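Local coordinates for protein Rho guanine nucleotide exchange factor 3 (Mus musculus, PDB 2Z0Q) that acts as a guanine nucleotide exchange factor for the small GTPases RhoA and RhoB, here as its DH-PH fragment, at residues F64-S69 with D109-N114; A117-L122 with F152-R157. All blocks are in the same frame, centred on the assembly; numbering follows the deposited sequence.

Interaction 1. Residues F64-S69 with D109-N114; sequences FGTLDS and DSYCSN
Thr66 and Leu67 pack against the Tyr111 side chain in the all-helical Dbl-homology (DH) domain, where the turn leading into helix 67-84, with its first residues, meets helix 107-125. The backbones are closest at Thr66 and Tyr111, whose CA atoms are 6.4 Å apart, and the phenol ring passes alongside Thr66 toward Leu67. With CG anti to the backbone N (chi1 -179°), the Tyr111 ring reaches out from its helix to the 64-69 segment. Thr66 meets the edge of this ring: its CB lies in the ring plane, and its methyl CG2, near the plane, comes to 3.4 Å from Tyr111 CD1. Thr66 OG1 stands beside the backbone N (chi1 -45°), which leaves CG2 anti to that N and directed at the ring edge; OG1 faces the Asn114 side chain. Leu67 approaches obliquely further along the ring, with CD2 3.6 Å from Tyr111 CZ. Thus Thr66 borders the ring near CD1 and Leu67 lies by its hydroxyl end, while Pro156 of helix 155-172 touches both Leu67 and Tyr111. Amid this apolar packing the buried hydroxyl OH is satisfied by a hydrogen bond with the backbone O of Leu153. A leucine in place of Tyr111 would probably cost the Leu153 carbonyl this partner and open a gap beside Leu67 CD2. The backbone of the 64-69 segment is secured locally, for Thr66 O accepts two bonds from one residue, Ser69. Ser69 N lies 2.7 Å from Thr66 O, and the hydroxyl Ser69 OG also lies 2.7 Å from Thr66 O, in the carbonyl plane with a C=O...OG angle of 146°.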
loop_
_atom_site.group_PDB
_atom_site.type_symbol
_atom_site.label_atom_id
_atom_site.label_comp_id
_atom_site.label_asym_id
_atom_site.label_seq_id
_atom_site.Cartn_x
_atom_site.Cartn_y
_atom_site.Cartn_z
ATOM N N PHE A 64 10.633 -7.929 -6.948
ATOM C CA PHE A 64 9.834 -8.635 -7.956
ATOM C C PHE A 64 9.789 -10.149 -7.744
ATOM O O PHE A 64 9.051 -10.876 -8.419
ATOM C CB PHE A 64 10.382 -8.348 -9.363
ATOM C CG PHE A 64 10.687 -6.905 -9.617
ATOM C CD1 PHE A 64 11.802 -6.297 -9.029
ATOM C CD2 PHE A 64 9.862 -6.141 -10.442
ATOM C CE1 PHE A 64 12.086 -4.952 -9.260
ATOM C CE2 PHE A 64 10.143 -4.792 -10.678
ATOM C CZ PHE A 64 11.258 -4.201 -10.085
ATOM N N GLY A 65 10.588 -10.616 -6.792
ATOM C CA GLY A 65 10.665 -12.033 -6.508
ATOM C C GLY A 65 9.363 -12.742 -6.216
ATOM O O GLY A 65 9.106 -13.818 -6.761
ATOM N N THR A 66 8.525 -12.167 -5.366
ATOM C CA THR A 66 7.277 -12.845 -5.054
ATOM C C THR A 66 6.216 -12.712 -6.121
ATOM O O THR A 66 5.407 -13.625 -6.297
ATOM C CB THR A 66 6.684 -12.363 -3.742
ATOM O OG1 THR A 66 7.716 -12.283 -2.753
ATOM C CG2 THR A 66 5.614 -13.363 -3.272
ATOM N N LEU A 67 6.218 -11.591 -6.835
ATOM C CA LEU A 67 5.236 -11.364 -7.895
ATOM C C LEU A 67 5.193 -12.542 -8.843
ATOM O O LEU A 67 4.130 -12.923 -9.323
ATOM C CB LEU A 67 5.549 -10.089 -8.691
ATOM C CG LEU A 67 5.290 -8.739 -8.024
ATOM C CD1 LEU A 67 5.622 -7.644 -9.035
ATOM C CD2 LEU A 67 3.828 -8.615 -7.568
ATOM N N ASP A 68 6.354 -13.128 -9.100
ATOM C CA ASP A 68 6.446 -14.282 -9.983
ATOM C C ASP A 68 5.792 -15.539 -9.446
ATOM O O ASP A 68 5.624 -16.509 -10.176
ATOM C CB ASP A 68 7.910 -14.585 -10.338
ATOM C CG ASP A 68 8.396 -13.765 -11.513
ATOM O OD1 ASP A 68 7.720 -13.799 -12.568
ATOM O OD2 ASP A 68 9.444 -13.084 -11.378
ATOM N N SER A 69 5.450 -15.571 -8.174
ATOM C CA SER A 69 4.775 -16.752 -7.675
ATOM C C SER A 69 3.260 -16.542 -7.876
ATOM O O SER A 69 2.492 -17.499 -7.933
ATOM C CB SER A 69 5.094 -16.984 -6.202
ATOM O OG SER A 69 4.467 -16.027 -5.371
ATOM N N ASP A 109 -1.302 -14.514 1.204
ATOM C CA ASP A 109 -0.942 -14.282 2.590
ATOM C C ASP A 109 0.563 -14.001 2.676
ATOM O O ASP A 109 0.986 -12.992 3.245
ATOM C CB ASP A 109 -1.280 -15.513 3.434
ATOM C CG ASP A 109 -1.086 -15.283 4.903
ATOM O OD1 ASP A 109 -1.472 -14.210 5.380
ATOM O OD2 ASP A 109 -0.561 -16.191 5.590
ATOM N N SER A 110 1.346 -14.903 2.094
ATOM C CA SER A 110 2.799 -14.809 2.071
ATOM C C SER A 110 3.207 -13.498 1.401
ATOM O O SER A 110 4.014 -12.735 1.929
ATOM C CB SER A 110 3.352 -16.009 1.297
ATOM O OG SER A 110 4.768 -16.028 1.270
ATOM N N TYR A 111 2.617 -13.231 0.241
ATOM C CA TYR A 111 2.913 -12.020 -0.508
ATOM C C TYR A 111 2.612 -10.729 0.246
ATOM O O TYR A 111 3.463 -9.839 0.357
ATOM C CB TYR A 111 2.125 -12.014 -1.811
ATOM C CG TYR A 111 2.405 -10.793 -2.632
ATOM C CD1 TYR A 111 3.649 -10.612 -3.233
ATOM C CD2 TYR A 111 1.450 -9.805 -2.783
ATOM C CE1 TYR A 111 3.926 -9.464 -3.970
ATOM C CE2 TYR A 111 1.718 -8.647 -3.523
ATOM C CZ TYR A 111 2.949 -8.488 -4.109
ATOM O OH TYR A 111 3.217 -7.350 -4.850
ATOM N N CYS A 112 1.387 -10.584 0.735
ATOM C CA CYS A 112 1.045 -9.358 1.442
ATOM C C CYS A 112 1.853 -9.128 2.706
ATOM O O CYS A 112 2.008 -7.984 3.143
ATOM C CB CYS A 112 -0.442 -9.328 1.764
ATOM S SG CYS A 112 -1.412 -9.262 0.265
ATOM N N SER A 113 2.378 -10.211 3.285
ATOM C CA SER A 113 3.165 -10.090 4.512
ATOM C C SER A 113 4.567 -9.531 4.253
ATOM O O SER A 113 5.157 -8.907 5.133
ATOM C CB SER A 113 3.272 -11.453 5.231
ATOM O OG SER A 113 4.158 -12.349 4.566
ATOM N N ASN A 114 5.102 -9.750 3.057
ATOM C CA ASN A 114 6.441 -9.255 2.749
ATOM C C ASN A 114 6.407 -7.919 2.020
ATOM O O ASN A 114 7.453 -7.337 1.684
ATOM C CB ASN A 114 7.209 -10.284 1.912
ATOM C CG ASN A 114 6.617 -10.482 0.527
ATOM O OD1 ASN A 114 6.189 -9.518 -0.130
ATOM N ND2 ASN A 114 6.617 -11.738 0.056
#

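Interaction 2. Residues A117-L122 with F152-R157; sequences AAKALL and FLDIPR
Lys119 and Asp154 form a salt bridge in this DH-domain helix contact, beside an apolar patch built on Leu153. The ammonium NZ of Lys119 donates to Asp154 OD1 at 2.8 Å, reaching the oxygen on its syn side and only 15° out of the carboxylate plane. The two side chains cross at about a right angle, and the lysine chain, extended at chi2 and chi4, bends at chi3 (147°) on its way to the acid. Asp154 also offers its backbone O, which accepts from Ser158 OG one turn further on. Next to the ion pair, Leu153 CD1 meets Leu122 CD2 tip to tip at 3.6 Å and lies 4.1 Å from Ala118 CB, so one methyl serves two residues a helical turn apart. Arg157 NH2 is hydrogen-bonded to Thr202 OG1. Within the turn leading into helix 155-172, Ile155 N donates to Phe152 O at 3.1 Å. The contact thus joins helix 107-125 to the approach to helix 155-172; helix 57-64 packs on Leu121 and Phe152, helix 15-51 on Phe152 and Ile155, and the long helix 180-213 on Ala120 and Arg157.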
loop_
_atom_site.group_PDB
_atom_site.type_symbol
_atom_site.label_atom_id
_atom_site.label_comp_id
_atom_site.label_asym_id
_atom_site.label_seq_id
_atom_site.Cartn_x
_atom_site.Cartn_y
_atom_site.Cartn_z
ATOM N N ALA A 117 8.336 -4.752 3.774
ATOM C CA ALA A 117 9.780 -4.657 3.562
ATOM C C ALA A 117 10.089 -4.119 2.159
ATOM O O ALA A 117 10.971 -3.285 2.000
ATOM C CB ALA A 117 10.434 -6.020 3.767
ATOM N N ALA A 118 9.354 -4.573 1.141
ATOM C CA ALA A 118 9.583 -4.111 -0.232
ATOM C C ALA A 118 9.251 -2.632 -0.398
ATOM O O ALA A 118 9.981 -1.876 -1.057
ATOM C CB ALA A 118 8.738 -4.962 -1.230
ATOM N N LYS A 119 8.139 -2.209 0.193
ATOM C CA LYS A 119 7.733 -0.817 0.099
ATOM C C LYS A 119 8.708 0.076 0.848
ATOM O O LYS A 119 9.011 1.174 0.390
ATOM C CB LYS A 119 6.331 -0.605 0.673
ATOM C CG LYS A 119 5.250 -1.185 -0.194
ATOM C CD LYS A 119 3.870 -0.887 0.367
ATOM C CE LYS A 119 2.875 -0.706 -0.768
ATOM N NZ LYS A 119 1.558 -0.325 -0.215
ATOM N N ALA A 120 9.193 -0.391 1.992
ATOM C CA ALA A 120 10.147 0.415 2.772
ATOM C C ALA A 120 11.420 0.615 1.945
ATOM O O ALA A 120 11.979 1.715 1.880
ATOM C CB ALA A 120 10.484 -0.277 4.082
ATOM N N LEU A 121 11.892 -0.458 1.327
ATOM C CA LEU A 121 13.093 -0.384 0.505
ATOM C C LEU A 121 12.849 0.539 -0.681
ATOM O O LEU A 121 13.685 1.387 -1.026
ATOM C CB LEU A 121 13.481 -1.767 -0.001
ATOM C CG LEU A 121 14.549 -1.784 -1.102
ATOM C CD1 LEU A 121 15.902 -1.377 -0.514
ATOM C CD2 LEU A 121 14.621 -3.156 -1.712
ATOM N N LEU A 122 11.700 0.377 -1.323
ATOM C CA LEU A 122 11.367 1.194 -2.473
ATOM C C LEU A 122 11.301 2.683 -2.107
ATOM O O LEU A 122 11.729 3.530 -2.890
ATOM C CB LEU A 122 10.033 0.722 -3.055
ATOM C CG LEU A 122 9.732 0.982 -4.525
ATOM C CD1 LEU A 122 10.970 0.689 -5.387
ATOM C CD2 LEU A 122 8.554 0.090 -4.947
ATOM N N PHE A 152 3.232 -0.411 -8.794
ATOM C CA PHE A 152 2.837 -1.670 -9.421
ATOM C C PHE A 152 2.758 -2.773 -8.364
ATOM O O PHE A 152 2.092 -3.784 -8.561
ATOM C CB PHE A 152 3.845 -2.060 -10.499
ATOM C CG PHE A 152 5.129 -2.605 -9.950
ATOM C CD1 PHE A 152 5.337 -3.985 -9.866
ATOM C CD2 PHE A 152 6.123 -1.741 -9.482
ATOM C CE1 PHE A 152 6.524 -4.503 -9.318
ATOM C CE2 PHE A 152 7.314 -2.244 -8.932
ATOM C CZ PHE A 152 7.510 -3.629 -8.852
ATOM N N LEU A 153 3.446 -2.570 -7.247
ATOM C CA LEU A 153 3.431 -3.546 -6.160
ATOM C C LEU A 153 2.054 -3.636 -5.510
ATOM O O LEU A 153 1.727 -4.639 -4.878
ATOM C CB LEU A 153 4.461 -3.183 -5.089
ATOM C CG LEU A 153 5.935 -3.352 -5.470
ATOM C CD1 LEU A 153 6.799 -2.975 -4.271
ATOM C CD2 LEU A 153 6.201 -4.785 -5.895
ATOM N N ASP A 154 1.264 -2.579 -5.649
ATOM C CA ASP A 154 -0.071 -2.563 -5.082
ATOM C C ASP A 154 -1.068 -3.300 -5.990
ATOM O O ASP A 154 -2.165 -3.584 -5.543
ATOM C CB ASP A 154 -0.602 -1.134 -4.878
ATOM C CG ASP A 154 0.223 -0.298 -3.886
ATOM O OD1 ASP A 154 0.728 -0.830 -2.861
ATOM O OD2 ASP A 154 0.334 0.930 -4.135
ATOM N N ILE A 155 -0.709 -3.603 -7.244
ATOM C CA ILE A 155 -1.641 -4.291 -8.162
ATOM C C ILE A 155 -2.287 -5.585 -7.622
ATOM O O ILE A 155 -3.520 -5.739 -7.654
ATOM C CB ILE A 155 -0.972 -4.585 -9.577
ATOM C CG1 ILE A 155 -1.272 -3.429 -10.533
ATOM C CG2 ILE A 155 -1.517 -5.867 -10.200
ATOM C CD1 ILE A 155 -0.834 -3.690 -11.985
ATOM N N PRO A 156 -1.484 -6.519 -7.090
ATOM C CA PRO A 156 -2.112 -7.751 -6.584
ATOM C C PRO A 156 -3.079 -7.523 -5.418
ATOM O O PRO A 156 -4.199 -8.062 -5.408
ATOM C CB PRO A 156 -0.915 -8.626 -6.187
ATOM C CG PRO A 156 0.227 -8.051 -7.041
ATOM C CD PRO A 156 -0.015 -6.583 -6.973
ATOM N N ARG A 157 -2.660 -6.745 -4.426
ATOM C CA ARG A 157 -3.567 -6.508 -3.319
ATOM C C ARG A 157 -4.826 -5.809 -3.826
ATOM O O ARG A 157 -5.919 -6.127 -3.376
ATOM C CB ARG A 157 -2.915 -5.642 -2.250
ATOM C CG ARG A 157 -3.710 -5.620 -0.975
ATOM C CD ARG A 157 -3.279 -4.461 -0.082
ATOM N NE ARG A 157 -3.708 -4.714 1.289
ATOM C CZ ARG A 157 -3.102 -5.571 2.115
ATOM N NH1 ARG A 157 -2.030 -6.251 1.708
ATOM N NH2 ARG A 157 -3.583 -5.765 3.341
#

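How the interactions relate
Followed from the N terminus, interaction 1 closes first, bringing the start of helix 67-84 to helix 107-125 across 39 mostly helical residues. Interaction 2 then opens a few residues further along that same helix and returns to it from the turn that leads into helix 155-172, across 29 residues that are partly unmodelled. The two therefore lie in series, neither nested nor crossed, with helix 107-125 shared. Their centres are 9 Å apart and they touch directly: the aromatic ring of Phe152 packs against Phe64 and Leu67, and Cys112 SG lies beside Arg157 NH1. Together they tie three helices of the DH domain.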